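Local coordinates for protein xylooligosaccharide oxidase (Myceliophthora thermophila, PDB 5L6G) that oxidises the C1 hydroxyl of xylooligosaccharides and related sugars to lactones with a bicovalently bound FAD, passing the electrons to oxygen to give hydrogen peroxide, at residues A76-K90 against G100-D113. Residues are numbered along the deposited sequence; the frame is centred on the assembly and turned at random.
Sequences AVLCAAEVGVKANPK and GLGGEDGHLVVELD. With FAD (flavin-adenine dinucleotide), chain D.
Three groups grip the ammonium of Lys90: NZ forms a salt bridge to the syn lone pair of Glu111 OE1 (2.7 Å), a hydrogen bond to the carbonyl of Asp49 and a weak one to a water that also donates to Glu111 OE2. The lysine chain is extended as far as CE, CG anti to the backbone N (chi1 -173°), and bends at its last torsion, passing Val109 CG1 and Leu101, whose CD2 lies 3.9 Å from Lys90 CD. At the other end of the strand pair, His107 ND1 donates to Asn88 OD1 at 2.5 Å, in the plane of both ring and amide, which are 19° apart. NE2 of the same ring reaches the anti lone pair of Glu104 OE2, while Lys86 CB sits over one face, 3.5 Å from the ring centroid, in a CH-pi contact. With a leucine in place of His107, Glu104 would probably lose its donor, and the Asn88 amide would keep its ND2 bond to the Tyr487 carbonyl but lose the one that fixes its oxygen. Strands 87-90 and 108-111 pair in parallel, joined by a ladder from Lys86 O to Leu112 N, in the small sheet of the PCMH-type FAD-binding domain. Helix 70-83 packs against the sheet face bearing Leu108 and Val110; Leu108 CD2 is 4.0 Å from Ala80 CB and also meets Ala76. At the outer edge of strand 87-90 the ribose O2B of FAD donates to Pro89 O (2.6 Å), and Pro89 CG comes within 3.3 Å of adenine C4A, with Leu112 CD1 near N6A.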
loop_
_atom_site.group_PDB
_atom_site.type_symbol
_atom_site.label_atom_id
_atom_site.label_comp_id
_atom_site.label_asym_id
_atom_site.label_seq_id
_atom_site.Cartn_x
_atom_site.Cartn_y
_atom_site.Cartn_z
ATOM N N ALA A 76 -15.302 6.046 20.515
ATOM C CA ALA A 76 -15.718 6.563 19.211
ATOM C C ALA A 76 -16.473 5.498 18.437
ATOM O O ALA A 76 -17.555 5.756 17.898
ATOM C CB ALA A 76 -14.527 7.047 18.397
ATOM N N VAL A 77 -15.919 4.295 18.398
ATOM C CA VAL A 77 -16.572 3.194 17.700
ATOM C C VAL A 77 -17.974 2.936 18.262
ATOM O O VAL A 77 -18.952 2.811 17.505
ATOM C CB VAL A 77 -15.736 1.921 17.781
ATOM C CG1 VAL A 77 -16.554 0.694 17.373
ATOM C CG2 VAL A 77 -14.505 2.064 16.896
ATOM N N LEU A 78 -18.077 2.883 19.589
ATOM C CA LEU A 78 -19.354 2.627 20.218
ATOM C C LEU A 78 -20.373 3.706 19.887
ATOM O O LEU A 78 -21.568 3.407 19.710
ATOM C CB LEU A 78 -19.184 2.546 21.720
ATOM C CG LEU A 78 -18.547 1.250 22.185
ATOM C CD1 LEU A 78 -17.920 1.432 23.569
ATOM C CD2 LEU A 78 -19.604 0.146 22.215
ATOM N N CYS A 79 -19.893 4.945 19.798
ATOM C CA CYS A 79 -20.762 6.075 19.490
ATOM C C CYS A 79 -21.373 5.933 18.098
ATOM O O CYS A 79 -22.577 6.113 17.921
ATOM C CB CYS A 79 -20.018 7.399 19.638
ATOM S SG CYS A 79 -20.129 8.018 21.322
ATOM N N ALA A 80 -20.530 5.594 17.131
ATOM C CA ALA A 80 -20.982 5.314 15.777
ATOM C C ALA A 80 -22.020 4.220 15.774
ATOM O O ALA A 80 -23.035 4.342 15.105
ATOM C CB ALA A 80 -19.826 4.916 14.894
ATOM N N ALA A 81 -21.749 3.144 16.493
ATOM C CA ALA A 81 -22.692 2.033 16.574
ATOM C C ALA A 81 -24.022 2.466 17.199
ATOM O O ALA A 81 -25.082 2.131 16.682
ATOM C CB ALA A 81 -22.104 0.888 17.369
ATOM N N GLU A 82 -23.946 3.162 18.330
ATOM C CA GLU A 82 -25.123 3.617 19.054
ATOM C C GLU A 82 -25.955 4.622 18.241
ATOM O O GLU A 82 -27.180 4.535 18.195
ATOM C CB GLU A 82 -24.681 4.198 20.417
ATOM C CG GLU A 82 -25.727 4.939 21.233
ATOM C CD GLU A 82 -25.139 5.469 22.540
ATOM O OE1 GLU A 82 -24.097 4.929 22.993
ATOM O OE2 GLU A 82 -25.706 6.438 23.095
ATOM N N VAL A 83 -25.274 5.576 17.618
ATOM C CA VAL A 83 -25.918 6.656 16.875
ATOM C C VAL A 83 -26.414 6.169 15.512
ATOM O O VAL A 83 -27.467 6.614 15.036
ATOM C CB VAL A 83 -24.937 7.843 16.751
ATOM C CG1 VAL A 83 -25.284 8.784 15.617
ATOM C CG2 VAL A 83 -24.879 8.587 18.074
ATOM N N GLY A 84 -25.661 5.261 14.890
ATOM C CA GLY A 84 -26.088 4.647 13.644
ATOM C C GLY A 84 -25.474 5.353 12.465
ATOM O O GLY A 84 -26.164 5.715 11.515
ATOM N N VAL A 85 -24.163 5.565 12.536
ATOM C CA VAL A 85 -23.397 6.067 11.423
ATOM C C VAL A 85 -22.229 5.100 11.243
ATOM O O VAL A 85 -21.893 4.329 12.141
ATOM C CB VAL A 85 -22.910 7.534 11.623
ATOM C CG1 VAL A 85 -24.103 8.501 11.751
ATOM C CG2 VAL A 85 -21.992 7.673 12.834
ATOM N N LYS A 86 -21.653 5.109 10.058
ATOM C CA LYS A 86 -20.510 4.275 9.762
ATOM C C LYS A 86 -19.279 4.956 10.332
ATOM O O LYS A 86 -19.309 6.164 10.589
ATOM C CB LYS A 86 -20.378 4.083 8.258
ATOM C CG LYS A 86 -21.587 3.440 7.614
ATOM C CD LYS A 86 -21.899 2.074 8.194
ATOM C CE LYS A 86 -23.049 1.423 7.430
ATOM N NZ LYS A 86 -23.360 0.044 7.906
ATOM N N ALA A 87 -18.215 4.181 10.564
ATOM C CA ALA A 87 -16.985 4.722 11.117
ATOM C C ALA A 87 -15.811 4.131 10.395
ATOM O O ALA A 87 -15.823 2.938 10.086
ATOM C CB ALA A 87 -16.885 4.402 12.602
ATOM N N ASN A 88 -14.796 4.947 10.106
ATOM C CA ASN A 88 -13.562 4.430 9.522
ATOM C C ASN A 88 -12.360 5.061 10.170
ATOM O O ASN A 88 -12.371 6.250 10.409
ATOM C CB ASN A 88 -13.511 4.728 8.013
ATOM C CG ASN A 88 -14.788 4.368 7.323
ATOM O OD1 ASN A 88 -15.716 5.186 7.244
ATOM N ND2 ASN A 88 -14.888 3.121 6.882
ATOM N N PRO A 89 -11.302 4.278 10.407
ATOM C CA PRO A 89 -10.050 4.847 10.846
ATOM C C PRO A 89 -9.315 5.521 9.705
ATOM O O PRO A 89 -9.379 5.060 8.567
ATOM C CB PRO A 89 -9.266 3.632 11.327
ATOM C CG PRO A 89 -9.778 2.525 10.503
ATOM C CD PRO A 89 -11.211 2.822 10.235
ATOM N N LYS A 90 -8.642 6.621 10.022
ATOM C CA LYS A 90 -7.754 7.317 9.094
ATOM C C LYS A 90 -6.401 7.403 9.766
ATOM O O LYS A 90 -6.256 8.022 10.848
ATOM C CB LYS A 90 -8.281 8.699 8.783
ATOM C CG LYS A 90 -7.504 9.438 7.704
ATOM C CD LYS A 90 -8.176 10.789 7.444
ATOM C CE LYS A 90 -7.242 11.749 6.763
ATOM N NZ LYS A 90 -7.075 12.951 7.567
ATOM N N GLY A 100 -10.184 6.285 3.974
ATOM C CA GLY A 100 -9.996 6.678 5.373
ATOM C C GLY A 100 -10.983 7.742 5.799
ATOM O O GLY A 100 -11.264 7.880 6.974
ATOM N N LEU A 101 -11.523 8.487 4.835
ATOM C CA LEU A 101 -12.639 9.396 5.098
ATOM C C LEU A 101 -14.001 8.717 5.002
ATOM O O LEU A 101 -15.004 9.327 5.336
ATOM C CB LEU A 101 -12.605 10.572 4.132
ATOM C CG LEU A 101 -11.376 11.465 4.201
ATOM C CD1 LEU A 101 -11.455 12.461 3.057
ATOM C CD2 LEU A 101 -11.279 12.181 5.542
ATOM N N GLY A 102 -14.008 7.470 4.549
ATOM C CA GLY A 102 -15.201 6.653 4.421
ATOM C C GLY A 102 -15.592 6.418 2.979
ATOM O O GLY A 102 -16.514 5.650 2.715
ATOM N N GLY A 103 -14.941 7.116 2.048
ATOM C CA GLY A 103 -15.198 6.922 0.617
ATOM C C GLY A 103 -16.543 7.482 0.153
ATOM O O GLY A 103 -16.980 7.215 -0.960
ATOM N N GLU A 104 -17.178 8.264 1.015
ATOM C CA GLU A 104 -18.452 8.933 0.746
ATOM C C GLU A 104 -18.605 9.856 1.938
ATOM O O GLU A 104 -17.852 9.714 2.925
ATOM C CB GLU A 104 -19.624 7.940 0.668
ATOM C CG GLU A 104 -19.716 7.007 1.869
ATOM C CD GLU A 104 -20.796 5.935 1.756
ATOM O OE1 GLU A 104 -21.354 5.750 0.668
ATOM O OE2 GLU A 104 -21.085 5.261 2.760
ATOM N N ASP A 105 -19.578 10.765 1.872
ATOM C CA ASP A 105 -19.818 11.720 2.951
ATOM C C ASP A 105 -20.483 11.008 4.111
ATOM O O ASP A 105 -21.102 9.968 3.927
ATOM C CB ASP A 105 -20.749 12.857 2.501
ATOM C CG ASP A 105 -20.136 13.749 1.452
ATOM O OD1 ASP A 105 -18.889 13.847 1.372
ATOM O OD2 ASP A 105 -20.918 14.382 0.697
ATOM N N GLY A 106 -20.363 11.576 5.300
ATOM C CA GLY A 106 -21.241 11.221 6.404
ATOM C C GLY A 106 -20.814 10.097 7.331
ATOM O O GLY A 106 -21.638 9.622 8.098
ATOM N N HIS A 107 -19.547 9.677 7.277
ATOM C CA HIS A 107 -19.037 8.691 8.250
ATOM C C HIS A 107 -18.336 9.414 9.372
ATOM O O HIS A 107 -17.865 10.541 9.208
ATOM C CB HIS A 107 -17.999 7.764 7.617
ATOM C CG HIS A 107 -18.545 6.877 6.551
ATOM N ND1 HIS A 107 -17.980 5.655 6.244
ATOM C CD2 HIS A 107 -19.625 7.012 5.745
ATOM C CE1 HIS A 107 -18.667 5.098 5.263
ATOM N NE2 HIS A 107 -19.667 5.901 4.940
ATOM N N LEU A 108 -18.256 8.743 10.514
ATOM C CA LEU A 108 -17.356 9.156 11.574
ATOM C C LEU A 108 -15.961 8.772 11.145
ATOM O O LEU A 108 -15.723 7.617 10.820
ATOM C CB LEU A 108 -17.682 8.434 12.873
ATOM C CG LEU A 108 -16.652 8.601 13.985
ATOM C CD1 LEU A 108 -16.566 10.055 14.423
ATOM C CD2 LEU A 108 -17.006 7.706 15.162
ATOM N N VAL A 109 -15.053 9.725 11.156
ATOM C CA VAL A 109 -13.671 9.452 10.865
ATOM C C VAL A 109 -12.920 9.434 12.176
ATOM O O VAL A 109 -12.965 10.403 12.941
ATOM C CB VAL A 109 -13.083 10.496 9.903
ATOM C CG1 VAL A 109 -11.576 10.300 9.780
ATOM C CG2 VAL A 109 -13.758 10.363 8.556
ATOM N N VAL A 110 -12.254 8.321 12.433
ATOM C CA VAL A 110 -11.442 8.170 13.632
ATOM C C VAL A 110 -10.030 8.486 13.195
ATOM O O VAL A 110 -9.321 7.638 12.656
ATOM C CB VAL A 110 -11.588 6.759 14.222
ATOM C CG1 VAL A 110 -10.765 6.604 15.502
ATOM C CG2 VAL A 110 -13.071 6.497 14.465
ATOM N N GLU A 111 -9.676 9.751 13.358
ATOM C CA GLU A 111 -8.396 10.261 12.920
ATOM C C GLU A 111 -7.318 9.876 13.934
ATOM O O GLU A 111 -7.373 10.308 15.081
ATOM C CB GLU A 111 -8.468 11.786 12.809
ATOM C CG GLU A 111 -7.128 12.447 12.577
ATOM C CD GLU A 111 -6.566 12.092 11.224
ATOM O OE1 GLU A 111 -7.228 12.406 10.210
ATOM O OE2 GLU A 111 -5.476 11.501 11.156
ATOM N N LEU A 112 -6.320 9.126 13.478
ATOM C CA LEU A 112 -5.354 8.450 14.329
ATOM C C LEU A 112 -3.996 9.132 14.375
ATOM O O LEU A 112 -3.090 8.640 15.037
ATOM C CB LEU A 112 -5.155 7.015 13.831
ATOM C CG LEU A 112 -6.412 6.145 13.822
ATOM C CD1 LEU A 112 -6.051 4.792 13.248
ATOM C CD2 LEU A 112 -6.985 5.965 15.222
ATOM N N ASP A 113 -3.874 10.285 13.718
ATOM C CA ASP A 113 -2.580 10.937 13.529
ATOM C C ASP A 113 -1.977 11.563 14.772
ATOM O O ASP A 113 -0.806 11.908 14.762
ATOM C CB ASP A 113 -2.639 11.976 12.390
ATOM C CG ASP A 113 -3.374 13.250 12.773
ATOM O OD1 ASP A 113 -4.173 13.255 13.717
ATOM O OD2 ASP A 113 -3.161 14.279 12.100
HETATM P PA FAD D . -5.662 5.776 5.085
HETATM O O1A FAD D . -5.593 6.454 6.434
HETATM O O2A FAD D . -6.355 6.528 3.993
HETATM O O5B FAD D . -6.189 4.304 5.244
HETATM C C5B FAD D . -6.333 3.389 4.154
HETATM C C4B FAD D . -7.317 2.302 4.525
HETATM O O4B FAD D . -6.836 1.601 5.674
HETATM C C3B FAD D . -8.685 2.849 4.899
HETATM O O3B FAD D . -9.675 1.903 4.557
HETATM C C2B FAD D . -8.612 2.966 6.400
HETATM O O2B FAD D . -9.885 2.993 7.034
HETATM C C1B FAD D . -7.772 1.757 6.747
HETATM N N9A FAD D . -7.067 1.967 8.013
HETATM C C8A FAD D . -6.241 2.954 8.349
HETATM N N7A FAD D . -5.807 2.806 9.623
HETATM C C5A FAD D . -6.376 1.686 10.068
HETATM C C6A FAD D . -6.368 0.969 11.341
HETATM N N6A FAD D . -5.599 1.475 12.324
HETATM N N1A FAD D . -7.131 -0.140 11.438
HETATM C C2A FAD D . -7.869 -0.620 10.434
HETATM N N3A FAD D . -7.922 0.001 9.218
HETATM C C4A FAD D . -7.200 1.137 9.015
HETATM N N1 FAD D . 1.899 1.553 -1.205
HETATM C C2 FAD D . 2.844 0.572 -1.357
HETATM O O2 FAD D . 2.495 -0.636 -1.242
HETATM N N3 FAD D . 4.142 0.887 -1.591
HETATM C C4 FAD D . 4.579 2.166 -1.679
HETATM O O4 FAD D . 5.784 2.475 -1.899
HETATM C C4X FAD D . 3.618 3.279 -1.534
HETATM N N5 FAD D . 3.967 4.596 -1.612
HETATM C C5X FAD D . 3.060 5.629 -1.442
HETATM C C6 FAD D . 3.434 6.978 -1.496
HETATM C C7 FAD D . 2.465 7.982 -1.335
HETATM C C7M FAD D . 2.908 9.422 -1.421
HETATM C C8 FAD D . 1.029 7.637 -1.052
HETATM C C8M FAD D . -0.028 8.706 -0.799
HETATM C C9 FAD D . 0.686 6.290 -0.990
HETATM C C9A FAD D . 1.635 5.271 -1.190
HETATM N N10 FAD D . 1.291 3.894 -1.150
HETATM C C10 FAD D . 2.226 2.868 -1.306
HETATM C "C1'" FAD D . -0.078 3.448 -0.917
HETATM C "C2'" FAD D . -0.361 3.200 0.530
HETATM O "O2'" FAD D . 0.215 1.934 0.863
HETATM C "C3'" FAD D . -1.872 3.097 0.653
HETATM O "O3'" FAD D . -2.510 4.288 0.177
HETATM C "C4'" FAD D . -2.222 2.871 2.126
HETATM O "O4'" FAD D . -3.427 2.096 2.201
HETATM C "C5'" FAD D . -2.354 4.201 2.823
HETATM O "O5'" FAD D . -2.311 4.006 4.238
HETATM P P FAD D . -2.772 5.211 5.147
HETATM O O1P FAD D . -2.863 4.793 6.581
HETATM O O2P FAD D . -1.948 6.421 4.842
HETATM O O3P FAD D . -4.185 5.571 4.486
HETATM O O HOH W 1 -22.602 7.102 8.037
HETATM O O HOH W 2 -4.519 11.070 8.811
#